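Local coordinates for protein peptide methionine sulfoxide reductase MsrA (Treponema denticola ATCC 35405, PDB 5FA9) that probably repairs oxidised proteins by reducing methionine sulfoxide to methionine, its MsrA and MsrB parts handling the S and R forms respectively, at residues B[85-89]-B[90-94]; B[134-137]-B[138-141]; B[70-73]-B[74-78]; B[112-115]-B[116-119]. The protein carries 2 engineered substitutions. All blocks are in the same frame, centred on the assembly; numbering follows the deposited sequence.

Interaction 1. Residues B[85-89]-B[90-94]. With D1D ((4S,5S)-1,2-dithiane-4,5-diol), chain F.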
loop_
_atom_site.group_PDB
_atom_site.type_symbol
_atom_site.label_atom_id
_atom_site.label_comp_id
_atom_site.label_asym_id
_atom_site.label_seq_id
_atom_site.Cartn_x
_atom_site.Cartn_y
_atom_site.Cartn_z
ATOM N N GLY B 85 -6.213 2.690 -30.292
ATOM C CA GLY B 85 -7.388 2.245 -31.017
ATOM C C GLY B 85 -7.979 3.402 -31.797
ATOM O O GLY B 85 -7.266 4.102 -32.513
ATOM N N ASN B 86 -9.285 3.607 -31.661
ATOM C CA ASN B 86 -9.945 4.724 -32.328
ATOM C C ASN B 86 -10.026 5.961 -31.437
ATOM O O ASN B 86 -10.530 7.004 -31.853
ATOM C CB ASN B 86 -11.344 4.317 -32.793
ATOM C CG ASN B 86 -11.330 3.651 -34.155
ATOM O OD1 ASN B 86 -11.946 4.139 -35.102
ATOM N ND2 ASN B 86 -10.619 2.535 -34.262
ATOM N N ASP B 87 -9.523 5.838 -30.213
ATOM C CA ASP B 87 -9.513 6.955 -29.275
ATOM C C ASP B 87 -8.246 7.785 -29.452
ATOM O O ASP B 87 -7.165 7.382 -29.026
ATOM C CB ASP B 87 -9.623 6.452 -27.834
ATOM C CG ASP B 87 -10.841 5.573 -27.614
ATOM O OD1 ASP B 87 -11.937 5.945 -28.084
ATOM O OD2 ASP B 87 -10.702 4.511 -26.972
ATOM N N ALA B 88 -8.388 8.946 -30.083
ATOM C CA ALA B 88 -7.249 9.813 -30.363
ATOM C C ALA B 88 -7.289 11.082 -29.519
ATOM O O ALA B 88 -8.363 11.590 -29.194
ATOM C CB ALA B 88 -7.205 10.165 -31.843
ATOM N N GLY B 89 -6.112 11.587 -29.166
ATOM C CA GLY B 89 -6.007 12.795 -28.368
ATOM C C GLY B 89 -4.927 12.704 -27.308
ATOM O O GLY B 89 -4.400 11.625 -27.035
ATOM N N ARG B 90 -4.596 13.844 -26.710
ATOM C CA ARG B 90 -3.573 13.901 -25.672
ATOM C C ARG B 90 -4.012 13.190 -24.397
ATOM O O ARG B 90 -3.178 12.743 -23.611
ATOM C CB ARG B 90 -3.211 15.355 -25.358
ATOM C CG ARG B 90 -2.166 15.947 -26.287
ATOM C CD ARG B 90 -0.765 15.539 -25.860
ATOM N NE ARG B 90 -0.404 16.109 -24.566
ATOM C CZ ARG B 90 0.746 15.879 -23.939
ATOM N NH1 ARG B 90 0.987 16.442 -22.764
ATOM N NH2 ARG B 90 1.654 15.085 -24.490
ATOM N N GLN B 91 -5.320 13.087 -24.191
ATOM C CA GLN B 91 -5.846 12.414 -23.009
ATOM C C GLN B 91 -5.712 10.897 -23.127
ATOM O O GLN B 91 -5.963 10.169 -22.167
ATOM C CB GLN B 91 -7.309 12.798 -22.771
ATOM C CG GLN B 91 -8.267 12.360 -23.867
ATOM C CD GLN B 91 -8.441 13.410 -24.949
ATOM O OE1 GLN B 91 -7.476 14.035 -25.388
ATOM N NE2 GLN B 91 -9.680 13.609 -25.384
ATOM N N TYR B 92 -5.314 10.427 -24.305
ATOM C CA TYR B 92 -5.146 8.996 -24.537
ATOM C C TYR B 92 -3.685 8.615 -24.753
ATOM O O TYR B 92 -3.388 7.502 -25.188
ATOM C CB TYR B 92 -5.976 8.548 -25.742
ATOM C CG TYR B 92 -7.448 8.866 -25.630
ATOM C CD1 TYR B 92 -8.257 8.195 -24.722
ATOM C CD2 TYR B 92 -8.032 9.829 -26.441
ATOM C CE1 TYR B 92 -9.604 8.483 -24.620
ATOM C CE2 TYR B 92 -9.377 10.121 -26.348
ATOM C CZ TYR B 92 -10.158 9.446 -25.435
ATOM O OH TYR B 92 -11.499 9.736 -25.341
ATOM N N ARG B 93 -2.775 9.538 -24.457
ATOM C CA ARG B 93 -1.350 9.263 -24.604
ATOM C C ARG B 93 -0.906 8.199 -23.607
ATOM O O ARG B 93 -1.430 8.118 -22.496
ATOM C CB ARG B 93 -0.524 10.540 -24.427
ATOM C CG ARG B 93 -0.541 11.123 -23.021
ATOM C CD ARG B 93 0.273 12.406 -22.952
ATOM N NE ARG B 93 0.233 13.016 -21.626
ATOM C CZ ARG B 93 -0.733 13.826 -21.204
ATOM N NH1 ARG B 93 -1.748 14.127 -22.003
ATOM N NH2 ARG B 93 -0.685 14.336 -19.981
ATOM N N THR B 94 0.054 7.376 -24.015
ATOM C CA THR B 94 0.558 6.314 -23.156
ATOM C C THR B 94 1.637 6.837 -22.219
ATOM O O THR B 94 2.499 7.619 -22.622
ATOM C CB THR B 94 1.124 5.143 -23.978
ATOM O OG1 THR B 94 2.090 5.637 -24.913
ATOM C CG2 THR B 94 0.010 4.440 -24.735
HETATM S S1 D1D F . -14.179 10.407 -20.353
HETATM C C1 D1D F . -14.252 8.818 -20.064
HETATM C C2 D1D F . -13.343 7.974 -21.095
HETATM O O2 D1D F . -13.526 6.745 -20.896
HETATM C C3 D1D F . -13.714 8.338 -22.734
HETATM O O3 D1D F . -12.888 7.751 -23.481
HETATM C C4 D1D F . -13.662 9.922 -23.037
HETATM S S4 D1D F . -14.561 10.779 -22.002
#
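Asp87 and Tyr92 meet with the aspartate CB above the middle of the phenol ring. That carbon sits 3.6 Å from the centroid of the Tyr92 ring and only 4° off its normal, a CH-pi contact in which a methylene, not the carboxylate, touches the aromatic face. The opposite face is taken by CG of the adjacent Gln91, 3.5 Å above the Tyr92 ring plane and displaced toward its rim. Backbone atoms border the ring: Ala88 O approaches Tyr92 CD2 at 3.3 Å, close to the ring plane. With CG turned anti to its carbonyl carbon (chi1 -56°), the tyrosine directs its hydroxyl to the bound dithiane-diol, where Tyr92 OH and O3 of the ligand share a hydrogen bond of 3.1 Å.

The chain between the two residues folds into a turn closed by the hydrogen bond from Tyr92 N to Gly89 O, 3.1 Å. Gly89 has backbone angles at which a CB would press on the preceding carbonyl oxygen, and the strand at 87-88 swings directly into this turn. Beyond it, the guanidinium groups of Arg90 and Arg93 partly overlap; Arg90 forms a salt bridge with Asp49 and Arg93 with Glu125, and Arg93 NH2 is also hydrogen-bonded to Asp49 O.

Asp87 directs OD2 to Tyr150 and touches the engineered Ser11, the predicted active-site position, which is also hydrogen-bonded to the ligand. With both ring faces occupied, the rotation of Tyr92 is restricted and its hydroxyl is presented to the pocket at a defined place, suited to gripping a polar group bound there.

Interaction 2. Residues B[134-137]-B[138-141]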
loop_
_atom_site.group_PDB
_atom_site.type_symbol
_atom_site.label_atom_id
_atom_site.label_comp_id
_atom_site.label_asym_id
_atom_site.label_seq_id
_atom_site.Cartn_x
_atom_site.Cartn_y
_atom_site.Cartn_z
ATOM N N LEU B 134 -8.859 12.309 -9.306
ATOM C CA LEU B 134 -9.776 11.176 -9.252
ATOM C C LEU B 134 -11.037 11.435 -10.069
ATOM O O LEU B 134 -11.690 12.466 -9.908
ATOM C CB LEU B 134 -10.148 10.864 -7.800
ATOM C CG LEU B 134 -10.848 9.532 -7.527
ATOM C CD1 LEU B 134 -9.966 8.365 -7.939
ATOM C CD2 LEU B 134 -11.237 9.424 -6.061
ATOM N N ALA B 135 -11.372 10.494 -10.946
ATOM C CA ALA B 135 -12.565 10.611 -11.776
ATOM C C ALA B 135 -13.825 10.377 -10.949
ATOM O O ALA B 135 -13.758 9.863 -9.832
ATOM C CB ALA B 135 -12.503 9.635 -12.939
ATOM N N GLU B 136 -14.970 10.758 -11.506
ATOM C CA GLU B 136 -16.248 10.613 -10.819
ATOM C C GLU B 136 -16.606 9.145 -10.611
ATOM O O GLU B 136 -16.073 8.268 -11.291
ATOM C CB GLU B 136 -17.360 11.315 -11.605
ATOM C CG GLU B 136 -17.109 12.794 -11.880
ATOM C CD GLU B 136 -16.281 13.036 -13.132
ATOM O OE1 GLU B 136 -15.330 12.267 -13.386
ATOM O OE2 GLU B 136 -16.583 14.002 -13.866
ATOM N N ASP B 137 -17.505 8.886 -9.666
ATOM C CA ASP B 137 -17.944 7.526 -9.359
ATOM C C ASP B 137 -18.561 6.848 -10.578
ATOM O O ASP B 137 -18.563 5.622 -10.685
ATOM C CB ASP B 137 -18.943 7.537 -8.201
ATOM C CG ASP B 137 -18.324 8.015 -6.903
ATOM O OD1 ASP B 137 -17.344 7.390 -6.446
ATOM O OD2 ASP B 137 -18.818 9.015 -6.341
ATOM N N TYR B 138 -19.091 7.663 -11.484
ATOM C CA TYR B 138 -19.610 7.187 -12.760
ATOM C C TYR B 138 -18.543 6.421 -13.540
ATOM O O TYR B 138 -18.828 5.388 -14.148
ATOM C CB TYR B 138 -20.131 8.365 -13.587
ATOM C CG TYR B 138 -20.687 7.980 -14.939
ATOM C CD1 TYR B 138 -21.902 7.316 -15.049
ATOM C CD2 TYR B 138 -20.000 8.287 -16.106
ATOM C CE1 TYR B 138 -22.415 6.964 -16.284
ATOM C CE2 TYR B 138 -20.503 7.940 -17.344
ATOM C CZ TYR B 138 -21.711 7.279 -17.427
ATOM O OH TYR B 138 -22.216 6.932 -18.659
ATOM N N HIS B 139 -17.317 6.932 -13.513
ATOM C CA HIS B 139 -16.210 6.329 -14.249
ATOM C C HIS B 139 -15.490 5.239 -13.459
ATOM O O HIS B 139 -14.600 4.570 -13.986
ATOM C CB HIS B 139 -15.206 7.406 -14.664
ATOM C CG HIS B 139 -15.767 8.420 -15.612
ATOM N ND1 HIS B 139 -16.303 8.079 -16.836
ATOM C CD2 HIS B 139 -15.871 9.767 -15.518
ATOM C CE1 HIS B 139 -16.714 9.172 -17.454
ATOM N NE2 HIS B 139 -16.464 10.210 -16.675
ATOM N N GLN B 140 -15.871 5.058 -12.199
ATOM C CA GLN B 140 -15.237 4.053 -11.349
ATOM C C GLN B 140 -15.919 2.700 -11.504
ATOM O O GLN B 140 -17.117 2.571 -11.246
ATOM C CB GLN B 140 -15.259 4.494 -9.885
ATOM C CG GLN B 140 -14.546 5.813 -9.627
ATOM C CD GLN B 140 -13.058 5.740 -9.915
ATOM O OE1 GLN B 140 -12.451 4.670 -9.854
ATOM N NE2 GLN B 140 -12.461 6.882 -10.235
ATOM N N ASP B 141 -15.143 1.698 -11.915
ATOM C CA ASP B 141 -15.671 0.378 -12.258
ATOM C C ASP B 141 -16.820 0.508 -13.251
ATOM O O ASP B 141 -17.893 -0.067 -13.061
ATOM C CB ASP B 141 -16.123 -0.376 -11.005
ATOM C CG ASP B 141 -14.971 -1.049 -10.284
ATOM O OD1 ASP B 141 -13.964 -1.375 -10.948
ATOM O OD2 ASP B 141 -15.072 -1.254 -9.057
#
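The imidazole of His139 has the carboxylate of Glu136 at its edge: OE1 of Glu136 lies in the ring plane, 3.3 Å from CD2 of His139. The two side chains run side by side in the same direction, yet their planes are turned 67° apart, and the oxygen faces a ring C-H rather than a nitrogen. One face of the imidazole carries CD2 of the adjacent Tyr138, 3.6 Å above the plane of the His139 ring and toward its rim. Outside the turn, His139 ND1 is hydrogen-bonded to Trp13 NE1, and the ring meets Phe12 edge-to-face.

The other flat group is the amide of Gln140. Its NE2 donates to Ala135 O over 3.3 Å at a fairly straight 162°; the acceptor lies almost in the amide plane, although the donor stands well above the carbonyl plane of Ala135. The bend at chi2 (-64°) turns the amide back toward Ala135, while Gln140 CG, placed by chi1, lies 3.3 Å from Glu136 O. Leu134 crosses the glutamine at about a right angle, with CD1 3.7 Å from Gln140 NE2. Along the backbone, His139 N bonds to Glu136 O at 2.9 Å, with a weak bond from Gln140 N to Asp137 O following it.

Thr30 O is a second acceptor for Gln140 NE2, so the amide ties this turn to strand 25-33. Glu136 OE1 is buried without a hydrogen-bonding partner in the model; lying in the ring plane beside the C-H at CD2, it probably interacts electrostatically with that edge of His139, a residue lining the pocket that holds the dithiane-diol.

Interaction 3. Residues B[70-73]-B[74-78]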
loop_
_atom_site.group_PDB
_atom_site.type_symbol
_atom_site.label_atom_id
_atom_site.label_comp_id
_atom_site.label_asym_id
_atom_site.label_seq_id
_atom_site.Cartn_x
_atom_site.Cartn_y
_atom_site.Cartn_z
ATOM N N ALA B 70 4.432 -5.766 -17.879
ATOM C CA ALA B 70 4.270 -6.729 -18.962
ATOM C C ALA B 70 2.819 -6.747 -19.434
ATOM O O ALA B 70 2.550 -6.755 -20.635
ATOM C CB ALA B 70 4.709 -8.116 -18.518
ATOM N N HIS B 71 1.889 -6.759 -18.483
ATOM C CA HIS B 71 0.467 -6.670 -18.795
ATOM C C HIS B 71 0.152 -5.359 -19.501
ATOM O O HIS B 71 -0.632 -5.325 -20.450
ATOM C CB HIS B 71 -0.384 -6.788 -17.526
ATOM C CG HIS B 71 -0.486 -8.182 -16.989
ATOM N ND1 HIS B 71 -1.211 -9.171 -17.619
ATOM C CD2 HIS B 71 0.034 -8.748 -15.875
ATOM C CE1 HIS B 71 -1.126 -10.288 -16.919
ATOM N NE2 HIS B 71 -0.376 -10.059 -15.856
ATOM N N TYR B 72 0.764 -4.281 -19.021
ATOM C CA TYR B 72 0.532 -2.949 -19.564
ATOM C C TYR B 72 0.911 -2.861 -21.040
ATOM O O TYR B 72 0.126 -2.385 -21.861
ATOM C CB TYR B 72 1.309 -1.907 -18.755
ATOM C CG TYR B 72 1.286 -0.520 -19.355
ATOM C CD1 TYR B 72 0.123 0.240 -19.351
ATOM C CD2 TYR B 72 2.431 0.036 -19.910
ATOM C CE1 TYR B 72 0.098 1.509 -19.896
ATOM C CE2 TYR B 72 2.416 1.306 -20.453
ATOM C CZ TYR B 72 1.247 2.038 -20.445
ATOM O OH TYR B 72 1.226 3.302 -20.987
ATOM N N PHE B 73 2.110 -3.326 -21.373
ATOM C CA PHE B 73 2.585 -3.298 -22.752
ATOM C C PHE B 73 1.809 -4.273 -23.633
ATOM O O PHE B 73 1.778 -4.130 -24.856
ATOM C CB PHE B 73 4.082 -3.611 -22.812
ATOM C CG PHE B 73 4.961 -2.411 -22.602
ATOM C CD1 PHE B 73 5.378 -2.052 -21.330
ATOM C CD2 PHE B 73 5.369 -1.637 -23.678
ATOM C CE1 PHE B 73 6.186 -0.947 -21.135
ATOM C CE2 PHE B 73 6.178 -0.532 -23.490
ATOM C CZ PHE B 73 6.587 -0.185 -22.217
ATOM N N ARG B 74 1.184 -5.264 -23.006
ATOM C CA ARG B 74 0.405 -6.260 -23.732
ATOM C C ARG B 74 -0.882 -5.662 -24.301
ATOM O O ARG B 74 -1.338 -6.055 -25.376
ATOM C CB ARG B 74 0.073 -7.441 -22.817
ATOM C CG ARG B 74 -0.914 -8.435 -23.405
ATOM C CD ARG B 74 -1.514 -9.312 -22.322
ATOM N NE ARG B 74 -2.162 -10.500 -22.867
ATOM C CZ ARG B 74 -2.720 -11.451 -22.124
ATOM N NH1 ARG B 74 -2.710 -11.353 -20.802
ATOM N NH2 ARG B 74 -3.288 -12.500 -22.703
ATOM N N ILE B 75 -1.454 -4.700 -23.585
ATOM C CA ILE B 75 -2.756 -4.154 -23.952
ATOM C C ILE B 75 -2.677 -2.787 -24.630
ATOM O O ILE B 75 -3.702 -2.153 -24.871
ATOM C CB ILE B 75 -3.674 -4.033 -22.719
ATOM C CG1 ILE B 75 -3.093 -3.033 -21.716
ATOM C CG2 ILE B 75 -3.873 -5.392 -22.065
ATOM C CD1 ILE B 75 -3.981 -2.789 -20.515
ATOM N N ILE B 76 -1.468 -2.330 -24.940
ATOM C CA ILE B 76 -1.312 -1.040 -25.609
ATOM C C ILE B 76 -0.404 -1.121 -26.830
ATOM O O ILE B 76 0.318 -2.098 -27.023
ATOM C CB ILE B 76 -0.731 0.035 -24.665
ATOM C CG1 ILE B 76 0.731 -0.278 -24.340
ATOM C CG2 ILE B 76 -1.571 0.169 -23.402
ATOM C CD1 ILE B 76 1.491 0.895 -23.771
ATOM N N ASP B 77 -0.456 -0.079 -27.654
ATOM C CA ASP B 77 0.514 0.114 -28.721
ATOM C C ASP B 77 1.521 1.171 -28.274
ATOM O O ASP B 77 1.227 2.365 -28.310
ATOM C CB ASP B 77 -0.173 0.534 -30.023
ATOM C CG ASP B 77 0.797 0.665 -31.183
ATOM O OD1 ASP B 77 1.934 0.157 -31.077
ATOM O OD2 ASP B 77 0.421 1.275 -32.206
ATOM N N PRO B 78 2.713 0.730 -27.848
ATOM C CA PRO B 78 3.723 1.630 -27.278
ATOM C C PRO B 78 4.403 2.522 -28.315
ATOM O O PRO B 78 5.203 3.380 -27.944
ATOM C CB PRO B 78 4.732 0.665 -26.652
ATOM C CG PRO B 78 4.617 -0.570 -27.471
ATOM C CD PRO B 78 3.171 -0.671 -27.875
#
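Ile76 folds back on Tyr72, four residues earlier, and each of its side-chain carbons meets part of that residue. CB stands 3.8 Å from the carbonyl O of Tyr72. From there the branches part: CG1 occupies the place between the backbone N and the carbonyl carbon (chi1 69°) and comes to 3.3 Å from Tyr72 O, while CG2 flanks the same oxygen and also nears CE1 of the ring. The tip, CD1, rests over one face of the phenol, 3.5 Å from Tyr72 CE2 and equally close to CZ. The tyrosine ring is held at its far end as well, because its hydroxyl is hydrogen-bonded to Ala8 O.

A second apolar contact lies further along the chain, where Pro78 CB packs 3.7 Å from CE2 of Phe73 and the two side chains cross obliquely. Arg74, by contrast, extends alongside His71 in the same direction; NH1 and His71 ND1 remain 4.1 Å apart, and both are hydrogen-bonded to Tyr18 OH, the arginine only weakly.

The backbone beneath is a helix running out. Arg74 N and Ile75 N make weak bonds to carbonyls of the last turn, but Ile75 N has a better one to Tyr72 O at 3.3 Å, an i to i+3 bond of 3-10 type formed as the chain leaves helical angles at Ile75. This is the C-terminal end of helix 65-74, packed against helices 12-19 and 104-115 within the alpha/beta fold of an MsrA domain, with an aliphatic side chain of the exit loop folded back onto an aromatic of the last turn.

Interaction 4. Residues B[112-115]-B[116-119]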
loop_
_atom_site.group_PDB
_atom_site.type_symbol
_atom_site.label_atom_id
_atom_site.label_comp_id
_atom_site.label_asym_id
_atom_site.label_seq_id
_atom_site.Cartn_x
_atom_site.Cartn_y
_atom_site.Cartn_z
ATOM N N LYS B 112 13.323 -0.018 -21.945
ATOM C CA LYS B 112 14.467 -0.345 -22.787
ATOM C C LYS B 112 14.387 -1.800 -23.235
ATOM O O LYS B 112 14.739 -2.135 -24.366
ATOM C CB LYS B 112 15.779 -0.092 -22.042
ATOM C CG LYS B 112 16.022 1.365 -21.682
ATOM C CD LYS B 112 17.291 1.522 -20.859
ATOM C CE LYS B 112 17.455 2.948 -20.360
ATOM N NZ LYS B 112 18.466 3.042 -19.270
ATOM N N PHE B 113 13.928 -2.659 -22.330
ATOM C CA PHE B 113 13.712 -4.069 -22.629
ATOM C C PHE B 113 12.682 -4.247 -23.742
ATOM O O PHE B 113 12.878 -5.039 -24.662
ATOM C CB PHE B 113 13.264 -4.814 -21.368
ATOM C CG PHE B 113 12.854 -6.238 -21.613
ATOM C CD1 PHE B 113 13.806 -7.229 -21.787
ATOM C CD2 PHE B 113 11.513 -6.587 -21.659
ATOM C CE1 PHE B 113 13.429 -8.540 -22.009
ATOM C CE2 PHE B 113 11.131 -7.897 -21.883
ATOM C CZ PHE B 113 12.090 -8.874 -22.058
ATOM N N MET B 114 11.585 -3.500 -23.650
ATOM C CA MET B 114 10.505 -3.592 -24.626
ATOM C C MET B 114 10.900 -3.022 -25.987
ATOM O O MET B 114 10.372 -3.441 -27.017
ATOM C CB MET B 114 9.258 -2.872 -24.107
ATOM C CG MET B 114 8.582 -3.568 -22.938
ATOM S SD MET B 114 8.099 -5.259 -23.327
ATOM C CE MET B 114 7.012 -4.987 -24.724
ATOM N N GLN B 115 11.823 -2.065 -25.981
ATOM C CA GLN B 115 12.276 -1.421 -27.211
ATOM C C GLN B 115 12.905 -2.424 -28.178
ATOM O O GLN B 115 12.833 -2.256 -29.396
ATOM C CB GLN B 115 13.272 -0.303 -26.891
ATOM C CG GLN B 115 13.725 0.500 -28.102
ATOM C CD GLN B 115 12.574 1.191 -28.812
ATOM O OE1 GLN B 115 12.118 2.253 -28.390
ATOM N NE2 GLN B 115 12.101 0.589 -29.897
ATOM N N LYS B 116 13.511 -3.469 -27.624
ATOM C CA LYS B 116 14.157 -4.505 -28.423
ATOM C C LYS B 116 13.160 -5.318 -29.250
ATOM O O LYS B 116 13.555 -6.089 -30.123
ATOM C CB LYS B 116 14.964 -5.438 -27.517
ATOM C CG LYS B 116 16.020 -4.725 -26.685
ATOM C CD LYS B 116 17.092 -5.686 -26.197
ATOM C CE LYS B 116 18.204 -4.944 -25.472
ATOM N NZ LYS B 116 19.058 -5.863 -24.669
ATOM N N LYS B 117 11.872 -5.149 -28.969
ATOM C CA LYS B 117 10.833 -5.877 -29.687
ATOM C C LYS B 117 10.124 -4.997 -30.712
ATOM O O LYS B 117 9.178 -5.436 -31.366
ATOM C CB LYS B 117 9.808 -6.453 -28.708
ATOM C CG LYS B 117 10.392 -7.407 -27.683
ATOM C CD LYS B 117 9.311 -7.933 -26.755
ATOM C CE LYS B 117 9.878 -8.916 -25.747
ATOM N NZ LYS B 117 8.813 -9.489 -24.880
ATOM N N TYR B 118 10.584 -3.758 -30.852
ATOM C CA TYR B 118 9.946 -2.815 -31.764
ATOM C C TYR B 118 10.947 -2.077 -32.645
ATOM O O TYR B 118 11.956 -1.561 -32.164
ATOM C CB TYR B 118 9.113 -1.798 -30.979
ATOM C CG TYR B 118 7.839 -2.363 -30.392
ATOM C CD1 TYR B 118 6.663 -2.379 -31.130
ATOM C CD2 TYR B 118 7.811 -2.873 -29.102
ATOM C CE1 TYR B 118 5.494 -2.890 -30.600
ATOM C CE2 TYR B 118 6.646 -3.388 -28.563
ATOM C CZ TYR B 118 5.491 -3.394 -29.317
ATOM O OH TYR B 118 4.328 -3.903 -28.787
ATOM N N SER B 119 10.656 -2.032 -33.941
ATOM C CA SER B 119 11.455 -1.262 -34.884
ATOM C C SER B 119 11.201 0.224 -34.664
ATOM O O SER B 119 12.132 1.027 -34.609
ATOM C CB SER B 119 11.128 -1.653 -36.326
ATOM O OG SER B 119 11.039 -3.060 -36.465
#
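Met114 and Tyr118 lie side by side and point the same way, giving the apolar part of this helix end: Met114 CE is 4.2 Å from CE2 of the tyrosine ring. The methionine reaches it by bending at both chi2 and chi3. Its carbonyl oxygen lies in the plane of the same ring at the edge, 3.4 Å from Tyr118 CD2.

Each backbone hydrogen bond across the turn joins an N-H to the carbonyl three residues earlier. Lys117 N donates to Met114 O at 3.0 Å, and Tyr118 N to Gln115 O at 3.1 Å and 162°, the latter closing a type I beta turn from Gln115 to Tyr118. Gln115 adds a weak side-chain bond from NE2 to Tyr118 O; the amide has further partners in Arg120 O and Ile122 N, so it spans the turn and the loop beyond.

Charge enters through Lys117, whose extended chain crosses the Phe113 side chain, with NZ 4.1 Å from Phe113 CE2 and in a salt bridge with Asp306. The end of helix 104-115 is thus held between two parts of the protein: Phe113 packs on helix 308-311 and Phe317, whereas Tyr118 rests on Pro78 and Thr79, in the loop between helix 65-74 and strand 83-84.

Along the chain the order is interaction 3, 1, 4 and 2, all within the MsrA part of the protein. Interactions 3 and 4, centred about 12 Å apart, touch where the ends of helices 65-74 and 104-115 meet: Phe73 packs on Met114 and Pro78 on Tyr118. Interaction 1, with its centre about 14 Å from that of interaction 3, joins this group as Thr94, just before strand 95-98, packs on Tyr72 and Ile76. Interaction 2 touches none of the others. Its centre lies about 19 Å from that of interaction 1, but Tyr92 and His139 line the same dithiane-diol pocket, so loops distant in sequence build one site beside the central mixed sheet.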